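Local coordinates for LRR receptor-like serine/threonine-protein kinase RGI3 (Arabidopsis thaliana, PDB 5HZ0), which acts as a cell-surface receptor for RGF peptide hormones, recruits SERK co-receptors on binding them, and so helps maintain the root stem cell niche, at residues 440-443 with 444-447; 547-551 with 552-556. The protein carries 5 engineered substitutions. All coordinates share one frame; numbering follows the deposited sequence.

Contact 1. Residues 440-443 with 444-447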
ATOM      1  N   PRO A 440       1.490   0.713 -35.287  1.00 14.55           N
ATOM      2  CA  PRO A 440       0.804  -0.577 -35.453  1.00 17.49           C
ATOM      3  C   PRO A 440       1.449  -1.673 -34.611  1.00 16.43           C
ATOM      4  O   PRO A 440       0.764  -2.569 -34.100  1.00 18.81           O
ATOM      5  CB  PRO A 440       0.997  -0.889 -36.940  1.00  9.24           C
ATOM      6  CG  PRO A 440       1.157   0.415 -37.582  1.00  9.08           C
ATOM      7  CD  PRO A 440       1.785   1.349 -36.582  1.00 13.08           C
ATOM      8  N   ALA A 441       2.765  -1.584 -34.461  1.00 11.19           N
ATOM      9  CA  ALA A 441       3.527  -2.588 -33.726  1.00 16.12           C
ATOM     10  C   ALA A 441       3.119  -2.705 -32.257  1.00 18.33           C
ATOM     11  O   ALA A 441       3.450  -3.688 -31.600  1.00 16.41           O
ATOM     12  CB  ALA A 441       5.015  -2.314 -33.839  1.00  9.36           C
ATOM     13  N   ILE A 442       2.411  -1.709 -31.731  1.00 15.60           N
ATOM     14  CA  ILE A 442       1.950  -1.812 -30.352  1.00 18.69           C
ATOM     15  C   ILE A 442       0.968  -2.983 -30.201  1.00 18.29           C
ATOM     16  O   ILE A 442       0.677  -3.420 -29.087  1.00 20.69           O
ATOM     17  CB  ILE A 442       1.358  -0.486 -29.814  1.00 22.20           C
ATOM     18  CG1 ILE A 442       1.306  -0.511 -28.283  1.00 25.14           C
ATOM     19  CG2 ILE A 442      -0.016  -0.219 -30.388  1.00 14.27           C
ATOM     20  CD1 ILE A 442       0.579   0.673 -27.665  1.00 23.27           C
ATOM     21  N   SER A 443       0.501  -3.516 -31.329  1.00 21.01           N
ATOM     22  CA  SER A 443      -0.326  -4.724 -31.338  1.00 29.27           C
ATOM     23  C   SER A 443       0.424  -5.907 -30.729  1.00 27.77           C
ATOM     24  O   SER A 443      -0.162  -6.947 -30.426  1.00 28.45           O
ATOM     25  CB  SER A 443      -0.701  -5.089 -32.770  1.00 34.29           C
ATOM     26  OG  SER A 443       0.460  -5.476 -33.491  1.00 34.22           O
ATOM     27  N   GLY A 444       1.731  -5.738 -30.572  1.00 21.78           N
ATOM     28  CA  GLY A 444       2.586  -6.752 -30.000  1.00 22.40           C
ATOM     29  C   GLY A 444       2.671  -6.763 -28.486  1.00 24.59           C
ATOM     30  O   GLY A 444       3.331  -7.636 -27.916  1.00 20.72           O
ATOM     31  N   CYS A 445       2.016  -5.823 -27.810  1.00 25.85           N
ATOM     32  CA  CYS A 445       2.049  -5.907 -26.364  1.00 24.71           C
ATOM     33  C   CYS A 445       0.835  -6.731 -26.001  1.00 28.24           C
ATOM     34  O   CYS A 445      -0.274  -6.205 -25.860  1.00 24.74           O
ATOM     35  CB  CYS A 445       1.913  -4.520 -25.741  1.00 20.38           C
ATOM     36  SG  CYS A 445       3.036  -3.267 -26.372  1.00 18.96           S
ATOM     37  N   GLU A 446       1.078  -8.008 -25.729  1.00 27.26           N
ATOM     38  CA  GLU A 446       0.002  -8.979 -25.603  1.00 26.10           C
ATOM     39  C   GLU A 446      -0.624  -8.934 -24.223  1.00 18.58           C
ATOM     40  O   GLU A 446      -1.710  -9.465 -24.009  1.00 22.57           O
ATOM     41  CB  GLU A 446       0.535 -10.379 -25.885  1.00 35.01           C
ATOM     42  CG  GLU A 446       1.772 -10.743 -25.072  1.00 40.47           C
ATOM     43  CD  GLU A 446       2.322 -12.104 -25.447  1.00 49.91           C
ATOM     44  OE1 GLU A 446       3.546 -12.214 -25.692  1.00 53.15           O
ATOM     45  OE2 GLU A 446       1.527 -13.066 -25.502  1.00 53.48           O
ATOM     46  N   SER A 447       0.078  -8.305 -23.287  1.00 13.18           N
ATOM     47  CA  SER A 447      -0.383  -8.188 -21.912  1.00 15.31           C
ATOM     48  C   SER A 447      -1.067  -6.859 -21.598  1.00 13.59           C
ATOM     49  O   SER A 447      -1.528  -6.653 -20.473  1.00 11.95           O
ATOM     50  CB  SER A 447       0.797  -8.360 -20.962  1.00 17.23           C
ATOM     51  OG  SER A 447       1.337  -9.659 -21.072  1.00 24.52           O
TER
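Ile442 and Cys445 meet on the buried side of a short 3-10 turn, with Ile442 CG1 lying 3.8 Å from Cys445 SG. The isoleucine extends with CG1 anti to its backbone N (chi1 -162°), a branch direction that carries it inward, where it also packs on Leu448 and Leu467. A branched aliphatic chain suits this interior, and the compact thiol of Cys445 fills the place beside it without bringing in a charge. The backbone supports the pair: Cys445 N donates to Ile442 O at 3.0 Å along a nearly straight N-H...O line of 172°. One residue earlier Gly444 N bonds to Ala441 O at 2.9 Å, in a position that the model fixes less surely, and Gly444 O accepts from Lys422 NZ.

The opposite character appears on the outer side. Ser443 is exposed, but its hydroxyl is put to use: with OG between the backbone N and the carbonyl carbon (chi1 67°), it folds back and donates to Pro440 O at 3.0 Å, a small polar group tying off the first turn. Pro440 is exposed too and suits the opening of the turn, where its ring fixes phi. Glu446 lies on this exposed side as well, its side chain beside Lys422. A short 3-10 turn with an aliphatic side chain directed inward, between the strands 433-434 and 450-452, is typical of the back of a coil in plant leucine-rich repeats.

Contact 2. Residues 547-551 with 552-556. With NAG (2-acetamido-2-deoxy-beta-D-glucopyranose), chain D.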
ATOM      1  N   LEU A 547     -22.114   7.524 -21.141  1.00 15.75           N
ATOM      2  CA  LEU A 547     -22.150   7.576 -22.603  1.00 14.14           C
ATOM      3  C   LEU A 547     -22.231   9.051 -23.013  1.00 12.75           C
ATOM      4  O   LEU A 547     -23.226   9.745 -22.734  1.00  9.71           O
ATOM      5  CB  LEU A 547     -23.324   6.760 -23.178  1.00 10.90           C
ATOM      6  CG  LEU A 547     -23.683   6.847 -24.676  1.00 22.62           C
ATOM      7  CD1 LEU A 547     -22.556   6.353 -25.573  1.00 11.04           C
ATOM      8  CD2 LEU A 547     -24.976   6.091 -24.994  1.00 12.11           C
ATOM      9  N   ASN A 548     -21.169   9.518 -23.667  1.00 10.55           N
ATOM     10  CA  ASN A 548     -21.061  10.902 -24.093  1.00 12.16           C
ATOM     11  C   ASN A 548     -20.927  10.918 -25.616  1.00 13.71           C
ATOM     12  O   ASN A 548     -19.921  10.478 -26.162  1.00  8.57           O
ATOM     13  CB  ASN A 548     -19.850  11.552 -23.408  1.00  7.79           C
ATOM     14  CG  ASN A 548     -19.815  13.067 -23.543  1.00  7.32           C
ATOM     15  OD1 ASN A 548     -20.399  13.638 -24.464  1.00 13.16           O
ATOM     16  ND2 ASN A 548     -19.081  13.721 -22.624  1.00  6.72           N
ATOM     17  N   LEU A 549     -21.991  11.355 -26.287  1.00 13.18           N
ATOM     18  CA  LEU A 549     -21.989  11.585 -27.727  1.00  9.29           C
ATOM     19  C   LEU A 549     -21.894  13.070 -28.119  1.00 14.18           C
ATOM     20  O   LEU A 549     -21.990  13.409 -29.292  1.00 20.21           O
ATOM     21  CB  LEU A 549     -23.169  10.870 -28.393  1.00 10.12           C
ATOM     22  CG  LEU A 549     -23.138   9.337 -28.222  1.00 28.40           C
ATOM     23  CD1 LEU A 549     -24.358   8.682 -28.850  1.00 28.71           C
ATOM     24  CD2 LEU A 549     -21.843   8.684 -28.774  1.00 11.15           C
ATOM     25  N   SER A 550     -21.724  13.948 -27.130  1.00 13.33           N
ATOM     26  CA  SER A 550     -21.887  15.402 -27.312  1.00 10.75           C
ATOM     27  C   SER A 550     -20.880  16.057 -28.261  1.00 14.42           C
ATOM     28  O   SER A 550     -19.880  15.450 -28.648  1.00 13.16           O
ATOM     29  CB  SER A 550     -21.791  16.126 -25.976  1.00  9.97           C
ATOM     30  OG  SER A 550     -20.424  16.219 -25.589  1.00 10.91           O
ATOM     31  N   CYS A 551     -21.203  17.282 -28.672  1.00 11.19           N
ATOM     32  CA  CYS A 551     -20.355  18.094 -29.546  1.00  7.17           C
ATOM     33  C   CYS A 551     -19.882  17.375 -30.820  1.00 10.17           C
ATOM     34  O   CYS A 551     -18.714  17.426 -31.190  1.00 13.33           O
ATOM     35  CB  CYS A 551     -19.192  18.676 -28.754  1.00  6.45           C
ATOM     36  SG  CYS A 551     -19.727  19.373 -27.181  1.00 10.86           S
ATOM     37  N   ASN A 552     -20.819  16.708 -31.478  1.00  8.12           N
ATOM     38  CA  ASN A 552     -20.613  16.118 -32.789  1.00 15.65           C
ATOM     39  C   ASN A 552     -21.685  16.679 -33.721  1.00 20.26           C
ATOM     40  O   ASN A 552     -22.369  17.639 -33.388  1.00 23.34           O
ATOM     41  CB  ASN A 552     -20.745  14.590 -32.735  1.00 15.49           C
ATOM     42  CG  ASN A 552     -19.487  13.902 -32.240  1.00 15.57           C
ATOM     43  OD1 ASN A 552     -18.425  14.030 -32.834  1.00 12.11           O
ATOM     44  ND2 ASN A 552     -19.610  13.151 -31.158  1.00 17.02           N
ATOM     45  N   ARG A 553     -21.785  16.104 -34.909  1.00 22.59           N
ATOM     46  CA  ARG A 553     -22.872  16.378 -35.860  1.00 16.64           C
ATOM     47  C   ARG A 553     -24.054  15.387 -35.943  1.00 17.92           C
ATOM     48  O   ARG A 553     -24.671  15.276 -36.998  1.00 21.11           O
ATOM     49  CB  ARG A 553     -22.339  16.785 -37.231  1.00 10.19           C
ATOM     50  CG  ARG A 553     -21.664  18.147 -37.184  1.00 12.50           C
ATOM     51  CD  ARG A 553     -21.106  18.551 -38.540  1.00 20.35           C
ATOM     52  NE  ARG A 553     -20.080  17.641 -39.040  1.00 20.98           N
ATOM     53  CZ  ARG A 553     -20.231  16.858 -40.104  1.00 33.87           C
ATOM     54  NH1 ARG A 553     -21.375  16.864 -40.779  1.00 37.73           N
ATOM     55  NH2 ARG A 553     -19.240  16.064 -40.501  1.00 34.26           N
ATOM     56  N   PHE A 554     -24.259  14.550 -34.930  1.00 10.85           N
ATOM     57  CA  PHE A 554     -25.315  13.538 -35.007  1.00 11.58           C
ATOM     58  C   PHE A 554     -26.688  14.120 -35.390  1.00 20.66           C
ATOM     59  O   PHE A 554     -27.063  15.215 -34.947  1.00 22.53           O
ATOM     60  CB  PHE A 554     -25.413  12.731 -33.708  1.00 11.54           C
ATOM     61  CG  PHE A 554     -24.188  11.918 -33.395  1.00 19.65           C
ATOM     62  CD1 PHE A 554     -23.789  10.877 -34.243  1.00 19.25           C
ATOM     63  CD2 PHE A 554     -23.440  12.176 -32.250  1.00 13.10           C
ATOM     64  CE1 PHE A 554     -22.663  10.123 -33.953  1.00 16.39           C
ATOM     65  CE2 PHE A 554     -22.314  11.429 -31.963  1.00 16.62           C
ATOM     66  CZ  PHE A 554     -21.928  10.398 -32.813  1.00 16.90           C
ATOM     67  N   VAL A 555     -27.407  13.398 -36.247  1.00 21.96           N
ATOM     68  CA  VAL A 555     -28.770  13.760 -36.642  1.00 13.29           C
ATOM     69  C   VAL A 555     -29.722  12.595 -36.419  1.00 14.00           C
ATOM     70  O   VAL A 555     -29.336  11.541 -35.900  1.00 20.27           O
ATOM     71  CB  VAL A 555     -28.864  14.173 -38.122  1.00 13.61           C
ATOM     72  CG1 VAL A 555     -28.079  15.456 -38.388  1.00 13.00           C
ATOM     73  CG2 VAL A 555     -28.401  13.036 -39.031  1.00 14.07           C
ATOM     74  N   GLY A 556     -30.971  12.784 -36.827  1.00 14.56           N
ATOM     75  CA  GLY A 556     -31.996  11.782 -36.622  1.00 15.28           C
ATOM     76  C   GLY A 556     -32.496  11.804 -35.192  1.00 22.34           C
ATOM     77  O   GLY A 556     -32.360  12.810 -34.492  1.00 24.22           O
TER
HETATM   78  C1  NAG D 703     -19.025  15.172 -22.716  1.00  6.30           C
HETATM   79  C2  NAG D 703     -18.746  15.662 -21.297  1.00  5.89           C
HETATM   80  C3  NAG D 703     -18.491  17.176 -21.265  1.00  6.45           C
HETATM   81  C4  NAG D 703     -17.377  17.538 -22.257  1.00  5.40           C
HETATM   82  C5  NAG D 703     -17.861  17.073 -23.630  1.00  5.48           C
HETATM   83  C6  NAG D 703     -16.913  17.397 -24.781  1.00 11.05           C
HETATM   84  C7  NAG D 703     -19.866  14.814 -19.242  1.00  7.15           C
HETATM   85  C8  NAG D 703     -21.203  14.448 -18.648  1.00  6.98           C
HETATM   86  N2  NAG D 703     -19.890  15.264 -20.498  1.00  6.36           N
HETATM   87  O3  NAG D 703     -18.170  17.561 -19.951  1.00 10.69           O
HETATM   88  O4  NAG D 703     -16.953  18.911 -22.231  1.00  4.84           O
HETATM   89  O5  NAG D 703     -18.050  15.678 -23.610  1.00  5.91           O
HETATM   90  O6  NAG D 703     -15.636  16.835 -24.557  1.00  4.89           O
HETATM   91  O7  NAG D 703     -18.844  14.704 -18.565  1.00  7.15           O
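Asn552 and Leu549 carry this contact, and they meet through the leucine's carbonyl. Asn552 ND2 donates to Leu549 O at 3.0 Å (N-H...O 159°); the oxygen lies close to the asparagine amide plane, but the donor sits above the carbonyl plane. The torsion that sets CG anti to the carbonyl carbon (chi1 -81°) turns the amide inward, where ND2 also donates to Leu524 O and OD1 accepts from Phe529 N. Asparagine suits the place because one flat group offers both donor and acceptor. A leucine in its place would probably leave Leu524 O and Phe529 N without these partners and take from Leu549 O the amide donor of its own turn.

Phe554 comes to the same carbonyl edge-on, its CE2 3.3 Å from Leu549 O in the ring plane, while CE2 also rests 3.7 Å from Leu549 CB. The leucine thus meets the ring with both CB and its oxygen, and the amide with the oxygen alone.

Just upstream, Asn548 OD1 accepts from Ser550 N at 3.0 Å, an Asx turn, and from Ser550 OG at 2.8 Å, while Asn548 ND2 is bonded covalently to NAG C1: an Asn-X-Ser glycosylation sequon. Asn576 ND2 also reaches Leu549 O, the next rung of the asparagine ladder of leucine-rich repeats. The chemistry implies that the buried carbonyl is paid for by amide donors from its own and the following coil.

Both contacts are local turns of one extracellular leucine-rich repeat solenoid, with centres about 31 Å apart and no touch between them. They share no strand or loop. Contact 1, partly buried, lies between strands 433-434 and 450-452, where predicted repeat 19 passes into repeat 20, held by backbone bonds of a 3-10 turn and one apolar side-chain pair. Contact 2 is the more buried and begins on strand 546-548, one of the parallel run of repeat strands; there side-chain amides do the work that main-chain bonds do in contact 1. It alone of the two carries a glycan, so its polar side chains serve both interior and sugar-bearing surface, whereas the serine of contact 1 hydrogen-bonds back to its own exposed turn.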